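Local structure of alpha-fucosidase GH29 (Fusarium graminearum, 4PSR) at residues 397-409 / 418-431. The protein hydrolyses alpha-L-fucosides as a family 29 glycoside hydrolase and probably releases alpha-1,6-linked core fucose from the N-glycans of glycoproteins. Numbering follows the deposited sequence. Where two conformers were deposited one is given.
Sequences PLQGNSSDIRFTR and VTVLGWPEDNLVSV. With NAG (2-acetamido-2-deoxy-beta-D-glucopyranose), chain E; TRS (2-amino-2-hydroxymethyl-propane-1,3-diol), chain I.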
ATOM      1  N   PRO A 397      12.660  -1.885  -7.381  1.00 20.38           N
ATOM      2  CA  PRO A 397      11.791  -2.887  -6.748  1.00 21.19           C
ATOM      3  C   PRO A 397      12.459  -4.243  -6.556  1.00 19.25           C
ATOM      4  O   PRO A 397      13.331  -4.595  -7.355  1.00 23.21           O
ATOM      5  CB  PRO A 397      10.628  -3.002  -7.733  1.00 20.73           C
ATOM      6  CG  PRO A 397      11.230  -2.612  -9.053  1.00 22.64           C
ATOM      7  CD  PRO A 397      12.215  -1.538  -8.740  1.00 25.01           C
ATOM      8  N   LEU A 398      12.046  -4.970  -5.526  1.00 20.04           N
ATOM      9  CA  LEU A 398      12.510  -6.350  -5.300  1.00 14.98           C
ATOM     10  C   LEU A 398      12.341  -7.246  -6.506  1.00 14.72           C
ATOM     11  O   LEU A 398      11.251  -7.366  -7.069  1.00 16.52           O
ATOM     12  CB  LEU A 398      11.732  -7.008  -4.171  1.00 18.09           C
ATOM     13  CG  LEU A 398      12.038  -8.487  -3.884  1.00 16.61           C
ATOM     14  CD1 LEU A 398      13.412  -8.571  -3.252  1.00 21.84           C
ATOM     15  CD2 LEU A 398      10.998  -9.120  -2.976  1.00 20.42           C
ATOM     16  N   GLN A 399      13.425  -7.924  -6.824  1.00 14.24           N
ATOM     17  CA  GLN A 399      13.403  -9.022  -7.764  1.00 16.00           C
ATOM     18  C   GLN A 399      14.156 -10.158  -7.122  1.00 17.68           C
ATOM     19  O   GLN A 399      15.339 -10.052  -6.832  1.00 19.89           O
ATOM     20  CB  GLN A 399      14.093  -8.636  -9.061  1.00 20.60           C
ATOM     21  CG  GLN A 399      13.342  -7.638  -9.896  1.00 34.91           C
ATOM     22  CD  GLN A 399      13.814  -7.640 -11.333  1.00 55.00           C
ATOM     23  OE1 GLN A 399      13.848  -8.687 -11.983  1.00 35.93           O
ATOM     24  NE2 GLN A 399      14.191  -6.469 -11.835  1.00 48.80           N
ATOM     25  N   GLY A 400      13.450 -11.250  -6.864  1.00 12.98           N
ATOM     26  CA  GLY A 400      14.043 -12.434  -6.284  1.00 13.18           C
ATOM     27  C   GLY A 400      14.308 -13.527  -7.306  1.00 13.64           C
ATOM     28  O   GLY A 400      14.171 -13.342  -8.515  1.00 14.99           O
ATOM     29  N   ASN A 401      14.733 -14.666  -6.785  1.00 14.97           N
ATOM     30  CA  ASN A 401      15.003 -15.841  -7.588  1.00 13.62           C
ATOM     31  C   ASN A 401      14.702 -17.110  -6.789  1.00 16.80           C
ATOM     32  O   ASN A 401      14.072 -17.060  -5.709  1.00 14.22           O
ATOM     33  CB  ASN A 401      16.448 -15.804  -8.129  1.00 15.22           C
ATOM     34  CG  ASN A 401      17.512 -15.847  -7.027  1.00 15.26           C
ATOM     35  OD1 ASN A 401      17.261 -16.240  -5.903  1.00 16.34           O
ATOM     36  ND2 ASN A 401      18.748 -15.491  -7.394  1.00 18.32           N
ATOM     37  N   SER A 402      15.161 -18.255  -7.294  1.00 14.45           N
ATOM     38  CA  SER A 402      14.864 -19.518  -6.636  1.00 17.45           C
ATOM     39  C   SER A 402      15.430 -19.647  -5.221  1.00 15.93           C
ATOM     40  O   SER A 402      15.047 -20.558  -4.492  1.00 18.53           O
ATOM     41  CB  SER A 402      15.345 -20.685  -7.503  1.00 17.86           C
ATOM     42  OG  SER A 402      16.762 -20.722  -7.512  1.00 20.18           O
ATOM     43  N   SER A 403      16.312 -18.729  -4.820  1.00 16.03           N
ATOM     44  CA  SER A 403      16.852 -18.706  -3.462  1.00 16.45           C
ATOM     45  C   SER A 403      15.912 -18.074  -2.419  1.00 14.32           C
ATOM     46  O   SER A 403      16.172 -18.122  -1.224  1.00 16.76           O
ATOM     47  CB  SER A 403      18.173 -17.924  -3.435  1.00 20.35           C
ATOM     48  OG  SER A 403      19.192 -18.586  -4.186  1.00 22.34           O
ATOM     49  N   ASP A 404      14.807 -17.496  -2.894  1.00 12.29           N
ATOM     50  CA  ASP A 404      13.922 -16.677  -2.055  1.00 14.33           C
ATOM     51  C   ASP A 404      12.553 -17.305  -1.925  1.00 13.50           C
ATOM     52  O   ASP A 404      11.992 -17.777  -2.916  1.00 13.50           O
ATOM     53  CB  ASP A 404      13.751 -15.286  -2.659  1.00 13.42           C
ATOM     54  CG  ASP A 404      15.069 -14.577  -2.871  1.00 12.75           C
ATOM     55  OD1 ASP A 404      15.749 -14.341  -1.842  1.00 14.04           O
ATOM     56  OD2 ASP A 404      15.355 -14.221  -4.037  1.00 14.92           O
ATOM     57  N   ILE A 405      12.029 -17.338  -0.705  0.60 12.70           N
ATOM     58  CA  ILE A 405      10.642 -17.714  -0.480  0.60 12.21           C
ATOM     59  C   ILE A 405       9.899 -16.688   0.369  0.60 10.97           C
ATOM     60  O   ILE A 405      10.482 -15.999   1.222  0.60 10.41           O
ATOM     61  CB  ILE A 405      10.492 -19.124   0.148  0.60 12.88           C
ATOM     62  CG1 ILE A 405      11.295 -19.237   1.446  0.60 12.24           C
ATOM     63  CG2 ILE A 405      10.910 -20.193  -0.861  0.60 15.08           C
ATOM     64  CD1 ILE A 405      11.142 -20.568   2.164  0.60 14.09           C
ATOM     65  N   ARG A 406       8.599 -16.592   0.104  1.00 11.04           N
ATOM     66  CA  ARG A 406       7.680 -15.746   0.879  1.00 11.02           C
ATOM     67  C   ARG A 406       6.520 -16.621   1.364  1.00 11.60           C
ATOM     68  O   ARG A 406       6.015 -17.482   0.629  1.00 11.98           O
ATOM     69  CB  ARG A 406       7.154 -14.580   0.048  1.00 11.72           C
ATOM     70  CG  ARG A 406       8.253 -13.587  -0.376  1.00 11.11           C
ATOM     71  CD  ARG A 406       8.866 -12.902   0.820  1.00 10.35           C
ATOM     72  NE  ARG A 406       9.876 -11.899   0.468  1.00 12.22           N
ATOM     73  CZ  ARG A 406      11.159 -12.157   0.275  1.00 14.12           C
ATOM     74  NH1 ARG A 406      11.645 -13.384   0.365  1.00 13.19           N
ATOM     75  NH2 ARG A 406      11.983 -11.161  -0.023  1.00 13.12           N
ATOM     76  N   PHE A 407       6.101 -16.410   2.593  1.00 11.02           N
ATOM     77  CA  PHE A 407       5.071 -17.230   3.222  1.00 10.51           C
ATOM     78  C   PHE A 407       3.730 -16.494   3.285  1.00 12.06           C
ATOM     79  O   PHE A 407       3.683 -15.275   3.527  1.00 11.41           O
ATOM     80  CB  PHE A 407       5.481 -17.545   4.661  1.00 11.71           C
ATOM     81  CG  PHE A 407       6.759 -18.331   4.793  1.00 11.01           C
ATOM     82  CD1 PHE A 407       6.836 -19.653   4.338  1.00 14.21           C
ATOM     83  CD2 PHE A 407       7.849 -17.776   5.414  1.00 12.49           C
ATOM     84  CE1 PHE A 407       8.010 -20.380   4.505  1.00 13.95           C
ATOM     85  CE2 PHE A 407       9.034 -18.504   5.571  1.00 14.26           C
ATOM     86  CZ  PHE A 407       9.105 -19.807   5.123  1.00 13.63           C
ATOM     87  N   THR A 408       2.638 -17.233   3.143  1.00 12.50           N
ATOM     88  CA  THR A 408       1.308 -16.746   3.500  1.00  9.56           C
ATOM     89  C   THR A 408       0.568 -17.958   4.084  1.00 13.42           C
ATOM     90  O   THR A 408       1.020 -19.099   3.904  1.00 13.11           O
ATOM     91  CB  THR A 408       0.526 -16.218   2.288  1.00 11.01           C
ATOM     92  OG1 THR A 408       0.555 -17.205   1.245  1.00 11.43           O
ATOM     93  CG2 THR A 408       1.086 -14.890   1.759  1.00 10.65           C
ATOM     94  N   ARG A 409      -0.535 -17.744   4.791  1.00 11.94           N
ATOM     95  CA  ARG A 409      -1.260 -18.881   5.368  1.00 13.21           C
ATOM     96  C   ARG A 409      -2.757 -18.667   5.278  1.00 13.25           C
ATOM     97  O   ARG A 409      -3.221 -17.550   5.058  1.00 12.82           O
ATOM     98  CB  ARG A 409      -0.774 -19.208   6.784  1.00 13.62           C
ATOM     99  CG  ARG A 409      -0.709 -18.056   7.756  1.00 15.83           C
ATOM    100  CD  ARG A 409      -1.994 -17.925   8.471  1.00 19.63           C
ATOM    101  NE  ARG A 409      -2.054 -16.786   9.391  1.00 19.75           N
ATOM    102  CZ  ARG A 409      -3.163 -16.468  10.046  1.00 19.28           C
ATOM    103  NH1 ARG A 409      -4.248 -17.203   9.868  1.00 17.51           N
ATOM    104  NH2 ARG A 409      -3.197 -15.415  10.853  1.00 24.32           N
ATOM    105  N   VAL A 418       4.099 -21.645   0.545  1.00 12.47           N
ATOM    106  CA  VAL A 418       5.508 -21.333   0.396  1.00 10.65           C
ATOM    107  C   VAL A 418       5.738 -20.981  -1.049  1.00 12.99           C
ATOM    108  O   VAL A 418       5.731 -21.854  -1.932  1.00 14.11           O
ATOM    109  CB  VAL A 418       6.385 -22.524   0.762  1.00 14.04           C
ATOM    110  CG1 VAL A 418       7.866 -22.170   0.549  1.00 15.33           C
ATOM    111  CG2 VAL A 418       6.107 -22.960   2.194  1.00 15.99           C
ATOM    112  N   THR A 419       5.919 -19.696  -1.307  1.00 12.14           N
ATOM    113  CA  THR A 419       6.029 -19.211  -2.666  1.00 11.46           C
ATOM    114  C   THR A 419       7.489 -18.916  -2.974  1.00 12.23           C
ATOM    115  O   THR A 419       8.116 -18.112  -2.300  1.00 12.76           O
ATOM    116  CB  THR A 419       5.134 -17.950  -2.926  1.00 11.93           C
ATOM    117  OG1 THR A 419       3.749 -18.285  -2.745  1.00 13.81           O
ATOM    118  CG2 THR A 419       5.297 -17.461  -4.332  1.00 11.91           C
ATOM    119  N   VAL A 420       8.031 -19.605  -3.977  0.74 11.88           N
ATOM    120  CA  VAL A 420       9.442 -19.508  -4.342  0.74 10.26           C
ATOM    121  C   VAL A 420       9.552 -18.627  -5.586  0.74 10.74           C
ATOM    122  O   VAL A 420       8.779 -18.760  -6.523  0.74 12.42           O
ATOM    123  CB  VAL A 420      10.110 -20.918  -4.525  0.74 11.98           C
ATOM    124  CG1 VAL A 420       9.501 -21.697  -5.691  0.74 16.13           C
ATOM    125  CG2 VAL A 420      11.628 -20.817  -4.659  0.74 14.35           C
ATOM    126  N   LEU A 421      10.511 -17.692  -5.575  1.00 12.56           N
ATOM    127  CA  LEU A 421      10.558 -16.617  -6.558  1.00 12.15           C
ATOM    128  C   LEU A 421      11.356 -16.932  -7.830  1.00 14.10           C
ATOM    129  O   LEU A 421      11.729 -16.020  -8.575  1.00 14.89           O
ATOM    130  CB  LEU A 421      11.055 -15.340  -5.873  1.00 13.14           C
ATOM    131  CG  LEU A 421      10.277 -14.888  -4.618  1.00 12.61           C
ATOM    132  CD1 LEU A 421      10.721 -13.509  -4.121  1.00 12.49           C
ATOM    133  CD2 LEU A 421       8.749 -14.866  -4.831  1.00 13.63           C
ATOM    134  N   GLY A 422      11.533 -18.231  -8.098  1.00 12.92           N
ATOM    135  CA  GLY A 422      12.157 -18.729  -9.304  1.00 14.09           C
ATOM    136  C   GLY A 422      12.092 -20.239  -9.260  1.00 15.73           C
ATOM    137  O   GLY A 422      11.860 -20.821  -8.190  1.00 17.03           O
ATOM    138  N   TRP A 423      12.283 -20.872 -10.421  1.00 15.67           N
ATOM    139  CA  TRP A 423      12.347 -22.328 -10.473  1.00 17.08           C
ATOM    140  C   TRP A 423      13.737 -22.825 -10.097  1.00 15.35           C
ATOM    141  O   TRP A 423      14.711 -22.486 -10.764  1.00 19.16           O
ATOM    142  CB  TRP A 423      11.979 -22.875 -11.856  1.00 15.74           C
ATOM    143  CG  TRP A 423      11.860 -24.368 -11.788  1.00 17.55           C
ATOM    144  CD1 TRP A 423      12.791 -25.289 -12.206  1.00 23.64           C
ATOM    145  CD2 TRP A 423      10.787 -25.121 -11.210  1.00 14.65           C
ATOM    146  NE1 TRP A 423      12.344 -26.552 -11.935  1.00 21.08           N
ATOM    147  CE2 TRP A 423      11.117 -26.487 -11.330  1.00 17.24           C
ATOM    148  CE3 TRP A 423       9.568 -24.778 -10.618  1.00 15.42           C
ATOM    149  CZ2 TRP A 423      10.272 -27.499 -10.875  1.00 20.15           C
ATOM    150  CZ3 TRP A 423       8.738 -25.768 -10.166  1.00 15.94           C
ATOM    151  CH2 TRP A 423       9.088 -27.128 -10.304  1.00 18.20           C
ATOM    152  N   PRO A 424      13.844 -23.627  -9.023  1.00 15.14           N
ATOM    153  CA  PRO A 424      15.161 -24.120  -8.601  1.00 18.26           C
ATOM    154  C   PRO A 424      15.781 -25.101  -9.613  1.00 20.22           C
ATOM    155  O   PRO A 424      15.180 -26.139  -9.927  1.00 21.36           O
ATOM    156  CB  PRO A 424      14.862 -24.865  -7.302  1.00 22.42           C
ATOM    157  CG  PRO A 424      13.496 -24.557  -6.927  1.00 32.52           C
ATOM    158  CD  PRO A 424      12.770 -24.029  -8.102  1.00 18.67           C
ATOM    159  N   GLU A 425      16.973 -24.810 -10.109  1.00 24.20           N
ATOM    160  CA  GLU A 425      17.537 -25.714 -11.102  1.00 36.41           C
ATOM    161  C   GLU A 425      17.958 -27.028 -10.447  1.00 35.47           C
ATOM    162  O   GLU A 425      18.018 -28.055 -11.120  1.00 29.84           O
ATOM    163  CB  GLU A 425      18.675 -25.075 -11.890  1.00 38.98           C
ATOM    164  CG  GLU A 425      18.552 -25.346 -13.395  1.00 68.39           C
ATOM    165  CD  GLU A 425      17.498 -24.478 -14.065  1.00 79.15           C
ATOM    166  OE1 GLU A 425      17.713 -23.250 -14.168  1.00 74.61           O
ATOM    167  OE2 GLU A 425      16.456 -25.023 -14.486  1.00 81.48           O
ATOM    168  N   ASP A 426      18.202 -27.001  -9.136  1.00 27.87           N
ATOM    169  CA  ASP A 426      18.509 -28.222  -8.383  1.00 31.03           C
ATOM    170  C   ASP A 426      17.249 -28.985  -7.920  1.00 28.98           C
ATOM    171  O   ASP A 426      17.343 -29.965  -7.175  1.00 27.64           O
ATOM    172  CB  ASP A 426      19.414 -27.898  -7.183  1.00 25.67           C
ATOM    173  CG  ASP A 426      18.746 -26.999  -6.155  1.00 33.19           C
ATOM    174  OD1 ASP A 426      17.609 -26.556  -6.392  1.00 29.45           O
ATOM    175  OD2 ASP A 426      19.366 -26.719  -5.106  1.00 27.63           O
ATOM    176  N   ASN A 427      16.079 -28.521  -8.364  1.00 20.69           N
ATOM    177  CA  ASN A 427      14.798 -29.109  -8.013  1.00 19.05           C
ATOM    178  C   ASN A 427      14.542 -29.227  -6.524  1.00 23.27           C
ATOM    179  O   ASN A 427      13.789 -30.099  -6.085  1.00 28.24           O
ATOM    180  CB  ASN A 427      14.623 -30.453  -8.718  1.00 26.71           C
ATOM    181  CG  ASN A 427      13.737 -30.327  -9.911  1.00 31.92           C
ATOM    182  OD1 ASN A 427      14.147 -29.820 -10.960  1.00 48.24           O
ATOM    183  ND2 ASN A 427      12.495 -30.730  -9.753  1.00 39.17           N
ATOM    184  N   LEU A 428      15.137 -28.317  -5.755  1.00 22.04           N
ATOM    185  CA  LEU A 428      15.045 -28.355  -4.304  1.00 25.52           C
ATOM    186  C   LEU A 428      14.574 -27.002  -3.774  1.00 20.31           C
ATOM    187  O   LEU A 428      15.111 -25.968  -4.178  1.00 20.90           O
ATOM    188  CB  LEU A 428      16.421 -28.697  -3.706  1.00 23.61           C
ATOM    189  CG  LEU A 428      16.542 -28.909  -2.199  1.00 39.36           C
ATOM    190  CD1 LEU A 428      15.629 -30.023  -1.746  1.00 43.44           C
ATOM    191  CD2 LEU A 428      17.980 -29.233  -1.821  1.00 38.94           C
ATOM    192  N   VAL A 429      13.572 -27.030  -2.883  1.00 17.28           N
ATOM    193  CA  VAL A 429      13.201 -25.881  -2.062  1.00 15.70           C
ATOM    194  C   VAL A 429      13.494 -26.257  -0.609  1.00 17.59           C
ATOM    195  O   VAL A 429      12.943 -27.235  -0.105  1.00 19.47           O
ATOM    196  CB  VAL A 429      11.719 -25.517  -2.234  1.00 17.49           C
ATOM    197  CG1 VAL A 429      11.375 -24.336  -1.341  1.00 16.45           C
ATOM    198  CG2 VAL A 429      11.382 -25.177  -3.689  1.00 17.47           C
ATOM    199  N   SER A 430      14.369 -25.500   0.055  1.00 18.79           N
ATOM    200  CA  SER A 430      14.714 -25.746   1.456  1.00 17.31           C
ATOM    201  C   SER A 430      14.125 -24.650   2.332  1.00 19.64           C
ATOM    202  O   SER A 430      14.503 -23.481   2.203  1.00 19.78           O
ATOM    203  CB  SER A 430      16.225 -25.810   1.652  1.00 19.72           C
ATOM    204  OG  SER A 430      16.740 -26.937   0.953  1.00 21.26           O
ATOM    205  N   VAL A 431      13.188 -25.029   3.199  1.00 16.20           N
ATOM    206  CA  VAL A 431      12.496 -24.091   4.082  1.00 16.01           C
ATOM    207  C   VAL A 431      13.171 -24.118   5.445  1.00 15.25           C
ATOM    208  O   VAL A 431      12.911 -25.014   6.258  1.00 16.73           O
ATOM    209  CB  VAL A 431      10.986 -24.429   4.190  1.00 15.55           C
ATOM    210  CG1 VAL A 431      10.248 -23.352   4.964  1.00 14.27           C
ATOM    211  CG2 VAL A 431      10.374 -24.633   2.793  1.00 18.76           C
TER
HETATM  212  C1  NAG E 608      19.897 -15.670  -6.559  1.00 17.33           C
HETATM  213  C2  NAG E 608      21.071 -16.258  -7.322  1.00 19.66           C
HETATM  214  C3  NAG E 608      22.252 -16.447  -6.379  1.00 21.75           C
HETATM  215  C4  NAG E 608      22.576 -15.128  -5.690  1.00 19.68           C
HETATM  216  C5  NAG E 608      21.324 -14.539  -5.037  1.00 18.88           C
HETATM  217  C6  NAG E 608      21.563 -13.160  -4.469  1.00 20.17           C
HETATM  218  C7  NAG E 608      20.684 -17.711  -9.268  1.00 35.83           C
HETATM  219  C8  NAG E 608      20.266 -19.075  -9.731  1.00 46.98           C
HETATM  220  N2  NAG E 608      20.701 -17.522  -7.945  1.00 23.72           N
HETATM  221  O3  NAG E 608      23.388 -16.890  -7.117  1.00 27.94           O
HETATM  222  O4  NAG E 608      23.553 -15.322  -4.677  1.00 23.97           O
HETATM  223  O5  NAG E 608      20.275 -14.410  -6.002  1.00 16.71           O
HETATM  224  O6  NAG E 608      21.957 -12.245  -5.485  1.00 22.91           O
HETATM  225  O7  NAG E 608      21.002 -16.829 -10.057  1.00 53.28           O
HETATM  226  C   TRS I 618      17.825 -23.735  -3.073  1.00 41.18           C
HETATM  227  C1  TRS I 618      19.291 -23.314  -3.171  1.00 37.53           C
HETATM  228  C2  TRS I 618      17.033 -23.143  -4.234  1.00 37.79           C
HETATM  229  C3  TRS I 618      17.262 -23.282  -1.721  1.00 29.77           C
HETATM  230  N   TRS I 618      17.770 -25.195  -3.204  1.00 37.93           N
HETATM  231  O1  TRS I 618      19.377 -21.905  -3.252  1.00 41.23           O
HETATM  232  O2  TRS I 618      17.574 -23.598  -5.460  1.00 32.55           O
HETATM  233  O3  TRS I 618      15.872 -23.530  -1.565  1.00 29.83           O
HETATM  234  O   HOH W   1      18.092 -22.206  -9.578  1.00 31.07           O
HETATM  235  O   HOH W   2       3.137 -17.474  -0.189  1.00 12.79           O
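I405 carries CG1 in the fork between its backbone N and carbonyl carbon (chi1 55°), which lays CG2 against CB of V420 at 3.8 Å; the extended chi2 (177°) then carries CD1 out to V431 CG1 at 4.0 Å. The F407 ring, with CG anti to its carbonyl carbon (chi1 -62°), offers its edge instead: V431 CG1 lies near the ring plane, 3.7 Å from CZ, and V418 CG2 meets the same rim. I405, F407, V418 and V420 thus share one face of an antiparallel hairpin, and V431 closes over it from the next sheet. Two backbone bonds join R406 and T419 reciprocally, each 2.9 Å between N and O, and L421 N extends the ladder to D404 O. Beyond it, D404 N to N401 O closes the type I turn N401-D404. N401 N reinforces it through the anti lone pair of D404 OD2, which also accepts from N387 ND2; N401 OD1 takes S403 N in an Asx turn, and its ND2 bears the N-linked GlcNAc. L421 packs its CD1 against D404 CB. On the opposite face R406 forms a salt bridge with D331 of helix 322-334, linking the beta domain that follows the barrel to the TIM barrel, while strands 383-384 and 485-491 flank the hairpin within its sheet.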